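Long-range contact in alpha-rhamnosidase (Dictyoglomus thermophilum, PDB 6I60), which probably hydrolyses terminal non-reducing alpha-L-rhamnose residues in alpha-L-rhamnosides: residues A[74-88]-A[102-116]. Sequence-based numbering, arbitrary orientation.
Sequences SSSLETINDNIGDVW and YEGKELEPCKVYFWK
S74 and F114 form an antiparallel hydrogen-bonded pair that joins 74-88 to 102-116: S74 N donates to F114 O (3.0 Å) and F114 N to S74 O (3.2 Å). Farther on, K105 N gives V87 O a nearly straight bond of 2.7 Å.

The aromatic contacts centre on W88. Its CG is anti to the backbone N (chi1 -157°), which directs the indole toward the 102-104 backbone. G104 CA makes a CH-pi contact over the five-membered ring, 3.5 Å from its centroid. E103 N lies over the same face, nearer the rim. Y102 turns its edge to the face of the six-membered ring in an offset edge-to-face pair, planes at 74°. With an alanine here, the Y102 edge and G104 CA would probably lose their aromatic partner and a gap would open beside the 102-104 backbone.

Both segments belong to the N-terminal immunoglobulin-like domain. Strand 68-74 lies between 112-120 and the edge strand 88-89, and V87 and W88 both face V73 in a classic beta bulge. Helix 77-80 begins just after strand 68-74, past S75 and S76; S76 is its N-cap, with OG accepting from T79 N.

Apolar packing ties this helix to strand 112-120. I80 CD1 meets F114 CB at 3.7 Å. Away from the helix, V87 CG2 approaches Y113 CD2. Backbone atoms also border the F114 ring: L77 N sits over one face, toward the rim, and S75 O lies at the edge.

K116 adds a side-chain hydrogen bond. Its aliphatic chain runs past I80 CG1, and a bend at chi3 (-75°) helps bring NZ to I80 O at 3.1 Å. N83 N reaches that oxygen from the opposite face of its plane, so two donors grip it. The K116 ammonium also makes a cation-pi contact with F129.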
loop_
_atom_site.group_PDB
_atom_site.type_symbol
_atom_site.label_atom_id
_atom_site.label_comp_id
_atom_site.label_asym_id
_atom_site.label_seq_id
_atom_site.Cartn_x
_atom_site.Cartn_y
_atom_site.Cartn_z
ATOM N N SER A 74 -13.282 -22.499 18.384
ATOM C CA SER A 74 -13.293 -23.036 19.733
ATOM C C SER A 74 -12.383 -22.202 20.626
ATOM O O SER A 74 -11.643 -21.325 20.166
ATOM C CB SER A 74 -12.845 -24.504 19.757
ATOM O OG SER A 74 -13.690 -25.309 18.954
ATOM N N SER A 75 -12.443 -22.490 21.926
ATOM C CA SER A 75 -11.699 -21.743 22.932
ATOM C C SER A 75 -10.488 -22.492 23.469
ATOM O O SER A 75 -9.770 -21.951 24.317
ATOM C CB SER A 75 -12.621 -21.362 24.096
ATOM O OG SER A 75 -13.322 -22.493 24.584
ATOM N N SER A 76 -10.241 -23.717 23.011
ATOM C CA SER A 76 -9.091 -24.475 23.484
ATOM C C SER A 76 -8.699 -25.490 22.421
ATOM O O SER A 76 -9.482 -25.809 21.520
ATOM C CB SER A 76 -9.384 -25.164 24.821
ATOM O OG SER A 76 -9.694 -26.532 24.635
ATOM N N LEU A 77 -7.467 -25.991 22.534
ATOM C CA LEU A 77 -6.968 -26.957 21.560
ATOM C C LEU A 77 -7.626 -28.320 21.749
ATOM O O LEU A 77 -8.052 -28.955 20.777
ATOM C CB LEU A 77 -5.448 -27.072 21.666
ATOM C CG LEU A 77 -4.787 -28.109 20.757
ATOM C CD1 LEU A 77 -5.111 -27.825 19.298
ATOM C CD2 LEU A 77 -3.282 -28.142 20.984
ATOM N N GLU A 78 -7.709 -28.791 22.997
ATOM C CA GLU A 78 -8.416 -30.039 23.267
ATOM C C GLU A 78 -9.873 -29.949 22.837
ATOM O O GLU A 78 -10.462 -30.952 22.417
ATOM C CB GLU A 78 -8.314 -30.386 24.755
ATOM C CG GLU A 78 -9.038 -31.662 25.164
ATOM C CD GLU A 78 -10.382 -31.392 25.818
ATOM O OE1 GLU A 78 -11.415 -31.813 25.256
ATOM O OE2 GLU A 78 -10.405 -30.759 26.896
ATOM N N THR A 79 -10.460 -28.754 22.908
ATOM C CA THR A 79 -11.866 -28.579 22.566
ATOM C C THR A 79 -12.090 -28.601 21.057
ATOM O O THR A 79 -13.029 -29.246 20.577
ATOM C CB THR A 79 -12.384 -27.271 23.173
ATOM O OG1 THR A 79 -12.683 -27.472 24.560
ATOM C CG2 THR A 79 -13.631 -26.792 22.458
ATOM N N ILE A 80 -11.235 -27.913 20.294
ATOM C CA ILE A 80 -11.425 -27.855 18.848
ATOM C C ILE A 80 -11.168 -29.213 18.210
ATOM O O ILE A 80 -11.748 -29.536 17.166
ATOM C CB ILE A 80 -10.535 -26.762 18.225
ATOM C CG1 ILE A 80 -10.926 -26.534 16.765
ATOM C CG2 ILE A 80 -9.063 -27.125 18.324
ATOM C CD1 ILE A 80 -11.027 -25.089 16.389
ATOM N N ASN A 81 -10.320 -30.036 18.821
ATOM C CA ASN A 81 -10.031 -31.349 18.258
ATOM C C ASN A 81 -11.165 -32.344 18.461
ATOM O O ASN A 81 -10.967 -33.539 18.206
ATOM C CB ASN A 81 -8.734 -31.896 18.854
ATOM C CG ASN A 81 -7.510 -31.135 18.378
ATOM O OD1 ASN A 81 -7.494 -30.589 17.274
ATOM N ND2 ASN A 81 -6.476 -31.098 19.211
ATOM N N ASP A 82 -12.333 -31.885 18.907
ATOM C CA ASP A 82 -13.509 -32.731 19.061
ATOM C C ASP A 82 -14.635 -32.338 18.112
ATOM O O ASP A 82 -15.758 -32.836 18.262
ATOM C CB ASP A 82 -14.002 -32.691 20.509
ATOM C CG ASP A 82 -13.556 -33.900 21.306
ATOM O OD1 ASP A 82 -12.864 -33.716 22.329
ATOM O OD2 ASP A 82 -13.897 -35.034 20.907
ATOM N N ASN A 83 -14.364 -31.459 17.145
ATOM C CA ASN A 83 -15.340 -31.058 16.127
ATOM C C ASN A 83 -16.588 -30.436 16.753
ATOM O O ASN A 83 -17.709 -30.645 16.283
ATOM C CB ASN A 83 -15.720 -32.236 15.224
ATOM C CG ASN A 83 -14.523 -33.079 14.827
ATOM O OD1 ASN A 83 -13.618 -32.607 14.140
ATOM N ND2 ASN A 83 -14.515 -34.336 15.257
ATOM N N ILE A 84 -16.397 -29.654 17.814
ATOM C CA ILE A 84 -17.501 -28.993 18.497
ATOM C C ILE A 84 -17.346 -27.484 18.353
ATOM O O ILE A 84 -16.235 -26.944 18.374
ATOM C CB ILE A 84 -17.588 -29.394 19.987
ATOM C CG1 ILE A 84 -16.432 -28.790 20.785
ATOM C CG2 ILE A 84 -17.611 -30.905 20.135
ATOM C CD1 ILE A 84 -16.840 -27.580 21.593
ATOM N N GLY A 85 -18.478 -26.803 18.209
ATOM C CA GLY A 85 -18.465 -25.362 18.061
ATOM C C GLY A 85 -18.538 -24.640 19.388
ATOM O O GLY A 85 -19.608 -24.166 19.783
ATOM N N ASP A 86 -17.400 -24.547 20.080
ATOM C CA ASP A 86 -17.385 -23.946 21.411
ATOM C C ASP A 86 -17.866 -22.502 21.370
ATOM O O ASP A 86 -18.732 -22.102 22.156
ATOM C CB ASP A 86 -15.985 -24.034 22.017
ATOM C CG ASP A 86 -15.962 -23.649 23.483
ATOM O OD1 ASP A 86 -15.221 -24.291 24.254
ATOM O OD2 ASP A 86 -16.686 -22.706 23.865
ATOM N N VAL A 87 -17.325 -21.697 20.461
ATOM C CA VAL A 87 -17.786 -20.325 20.314
ATOM C C VAL A 87 -18.316 -20.010 18.920
ATOM O O VAL A 87 -18.970 -18.965 18.744
ATOM C CB VAL A 87 -16.683 -19.319 20.708
ATOM C CG1 VAL A 87 -15.995 -19.798 22.006
ATOM C CG2 VAL A 87 -15.715 -19.085 19.572
ATOM N N TRP A 88 -18.080 -20.857 17.915
ATOM C CA TRP A 88 -18.763 -20.721 16.634
ATOM C C TRP A 88 -18.836 -22.069 15.932
ATOM O O TRP A 88 -17.884 -22.853 15.965
ATOM C CB TRP A 88 -18.079 -19.706 15.710
ATOM C CG TRP A 88 -19.019 -19.152 14.654
ATOM C CD1 TRP A 88 -20.385 -19.213 14.661
ATOM C CD2 TRP A 88 -18.660 -18.453 13.451
ATOM N NE1 TRP A 88 -20.897 -18.598 13.543
ATOM C CE2 TRP A 88 -19.860 -18.123 12.785
ATOM C CE3 TRP A 88 -17.444 -18.075 12.874
ATOM C CZ2 TRP A 88 -19.876 -17.433 11.571
ATOM C CZ3 TRP A 88 -17.464 -17.391 11.669
ATOM C CH2 TRP A 88 -18.672 -17.079 11.031
ATOM N N TYR A 102 -17.111 -12.921 10.667
ATOM C CA TYR A 102 -17.336 -13.681 11.889
ATOM C C TYR A 102 -18.711 -13.378 12.470
ATOM O O TYR A 102 -19.137 -12.222 12.536
ATOM C CB TYR A 102 -16.248 -13.357 12.912
ATOM C CG TYR A 102 -16.463 -13.976 14.274
ATOM C CD1 TYR A 102 -16.209 -15.321 14.494
ATOM C CD2 TYR A 102 -16.907 -13.209 15.345
ATOM C CE1 TYR A 102 -16.398 -15.890 15.737
ATOM C CE2 TYR A 102 -17.100 -13.769 16.592
ATOM C CZ TYR A 102 -16.842 -15.110 16.782
ATOM O OH TYR A 102 -17.029 -15.680 18.021
ATOM N N GLU A 103 -19.408 -14.436 12.897
ATOM C CA GLU A 103 -20.756 -14.310 13.439
ATOM C C GLU A 103 -20.968 -15.238 14.631
ATOM O O GLU A 103 -22.085 -15.717 14.857
ATOM C CB GLU A 103 -21.812 -14.602 12.369
ATOM C CG GLU A 103 -22.026 -13.483 11.363
ATOM C CD GLU A 103 -23.048 -13.852 10.304
ATOM O OE1 GLU A 103 -23.010 -15.002 9.817
ATOM O OE2 GLU A 103 -23.892 -12.997 9.959
ATOM N N GLY A 104 -19.917 -15.506 15.399
ATOM C CA GLY A 104 -19.981 -16.420 16.517
ATOM C C GLY A 104 -20.203 -15.717 17.840
ATOM O O GLY A 104 -20.698 -14.587 17.905
ATOM N N LYS A 105 -19.834 -16.410 18.915
ATOM C CA LYS A 105 -19.944 -15.841 20.251
ATOM C C LYS A 105 -19.101 -14.575 20.354
ATOM O O LYS A 105 -18.034 -14.472 19.743
ATOM C CB LYS A 105 -19.502 -16.870 21.294
ATOM C CG LYS A 105 -19.524 -16.368 22.729
ATOM C CD LYS A 105 -20.118 -17.401 23.675
ATOM C CE LYS A 105 -19.588 -17.215 25.088
ATOM N NZ LYS A 105 -20.333 -18.044 26.075
ATOM N N GLU A 106 -19.597 -13.603 21.117
ATOM C CA GLU A 106 -18.885 -12.343 21.296
ATOM C C GLU A 106 -17.484 -12.599 21.839
ATOM O O GLU A 106 -17.321 -13.176 22.919
ATOM C CB GLU A 106 -19.665 -11.425 22.237
ATOM C CG GLU A 106 -18.837 -10.317 22.865
ATOM C CD GLU A 106 -19.071 -8.971 22.209
ATOM O OE1 GLU A 106 -18.377 -7.999 22.575
ATOM O OE2 GLU A 106 -19.950 -8.885 21.327
ATOM N N LEU A 107 -16.476 -12.179 21.079
ATOM C CA LEU A 107 -15.095 -12.399 21.474
ATOM C C LEU A 107 -14.745 -11.555 22.697
ATOM O O LEU A 107 -15.368 -10.529 22.980
ATOM C CB LEU A 107 -14.150 -12.076 20.317
ATOM C CG LEU A 107 -14.411 -12.860 19.029
ATOM C CD1 LEU A 107 -13.554 -12.325 17.894
ATOM C CD2 LEU A 107 -14.165 -14.348 19.246
ATOM N N GLU A 108 -13.730 -12.007 23.426
ATOM C CA GLU A 108 -13.316 -11.381 24.670
ATOM C C GLU A 108 -11.839 -11.021 24.608
ATOM O O GLU A 108 -11.073 -11.655 23.874
ATOM C CB GLU A 108 -13.584 -12.312 25.863
ATOM C CG GLU A 108 -15.018 -12.243 26.372
ATOM C CD GLU A 108 -15.435 -13.492 27.123
ATOM O OE1 GLU A 108 -15.957 -13.361 28.252
ATOM O OE2 GLU A 108 -15.241 -14.602 26.586
ATOM N N PRO A 109 -11.413 -10.009 25.362
ATOM C CA PRO A 109 -10.031 -9.530 25.236
ATOM C C PRO A 109 -9.015 -10.540 25.747
ATOM O O PRO A 109 -9.278 -11.319 26.666
ATOM C CB PRO A 109 -10.013 -8.255 26.091
ATOM C CG PRO A 109 -11.448 -7.897 26.307
ATOM C CD PRO A 109 -12.200 -9.183 26.292
ATOM N N CYS A 110 -7.837 -10.517 25.119
ATOM C CA CYS A 110 -6.660 -11.282 25.533
ATOM C C CYS A 110 -6.862 -12.792 25.438
ATOM O O CYS A 110 -6.070 -13.557 25.993
ATOM C CB CYS A 110 -6.224 -10.901 26.953
ATOM S SG CYS A 110 -6.002 -9.128 27.197
ATOM N N LYS A 111 -7.896 -13.246 24.739
ATOM C CA LYS A 111 -8.159 -14.668 24.584
ATOM C C LYS A 111 -7.638 -15.154 23.238
ATOM O O LYS A 111 -7.719 -14.441 22.234
ATOM C CB LYS A 111 -9.654 -14.970 24.712
ATOM C CG LYS A 111 -10.174 -14.924 26.142
ATOM C CD LYS A 111 -10.965 -16.177 26.490
ATOM C CE LYS A 111 -12.018 -15.894 27.553
ATOM N NZ LYS A 111 -11.563 -14.870 28.535
ATOM N N VAL A 112 -7.095 -16.369 23.227
ATOM C CA VAL A 112 -6.617 -17.016 22.010
ATOM C C VAL A 112 -7.683 -17.995 21.542
ATOM O O VAL A 112 -8.187 -18.802 22.334
ATOM C CB VAL A 112 -5.272 -17.728 22.248
ATOM C CG1 VAL A 112 -5.054 -18.842 21.229
ATOM C CG2 VAL A 112 -4.129 -16.729 22.195
ATOM N N TYR A 113 -8.035 -17.922 20.261
ATOM C CA TYR A 113 -9.034 -18.800 19.677
ATOM C C TYR A 113 -8.401 -19.685 18.610
ATOM O O TYR A 113 -7.317 -19.401 18.095
ATOM C CB TYR A 113 -10.194 -17.999 19.072
ATOM C CG TYR A 113 -10.902 -17.110 20.067
ATOM C CD1 TYR A 113 -10.447 -15.822 20.326
ATOM C CD2 TYR A 113 -12.024 -17.557 20.748
ATOM C CE1 TYR A 113 -11.092 -15.006 21.238
ATOM C CE2 TYR A 113 -12.676 -16.749 21.661
ATOM C CZ TYR A 113 -12.206 -15.475 21.903
ATOM O OH TYR A 113 -12.858 -14.672 22.811
ATOM N N PHE A 114 -9.102 -20.769 18.287
ATOM C CA PHE A 114 -8.666 -21.733 17.288
ATOM C C PHE A 114 -9.790 -21.938 16.284
ATOM O O PHE A 114 -10.970 -21.825 16.626
ATOM C CB PHE A 114 -8.280 -23.076 17.930
ATOM C CG PHE A 114 -7.359 -22.943 19.114
ATOM C CD1 PHE A 114 -7.857 -22.637 20.371
ATOM C CD2 PHE A 114 -5.993 -23.130 18.971
ATOM C CE1 PHE A 114 -7.013 -22.510 21.456
ATOM C CE2 PHE A 114 -5.143 -23.008 20.055
ATOM C CZ PHE A 114 -5.655 -22.698 21.299
ATOM N N TRP A 115 -9.423 -22.240 15.039
ATOM C CA TRP A 115 -10.444 -22.437 14.020
ATOM C C TRP A 115 -9.922 -23.323 12.899
ATOM O O TRP A 115 -8.773 -23.187 12.472
ATOM C CB TRP A 115 -10.941 -21.097 13.456
ATOM C CG TRP A 115 -9.956 -20.352 12.597
ATOM C CD1 TRP A 115 -8.768 -19.805 12.992
ATOM C CD2 TRP A 115 -10.091 -20.049 11.201
ATOM N NE1 TRP A 115 -8.153 -19.189 11.926
ATOM C CE2 TRP A 115 -8.945 -19.326 10.817
ATOM C CE3 TRP A 115 -11.069 -20.325 10.238
ATOM C CZ2 TRP A 115 -8.749 -18.875 9.511
ATOM C CZ3 TRP A 115 -10.874 -19.876 8.944
ATOM C CH2 TRP A 115 -9.723 -19.159 8.593
ATOM N N LYS A 116 -10.778 -24.234 12.444
ATOM C CA LYS A 116 -10.565 -25.044 11.254
ATOM C C LYS A 116 -11.732 -24.823 10.299
ATOM O O LYS A 116 -12.711 -24.148 10.628
ATOM C CB LYS A 116 -10.431 -26.530 11.605
ATOM C CG LYS A 116 -10.057 -26.802 13.052
ATOM C CD LYS A 116 -10.434 -28.216 13.468
ATOM C CE LYS A 116 -11.934 -28.347 13.681
ATOM N NZ LYS A 116 -12.315 -29.723 14.110
#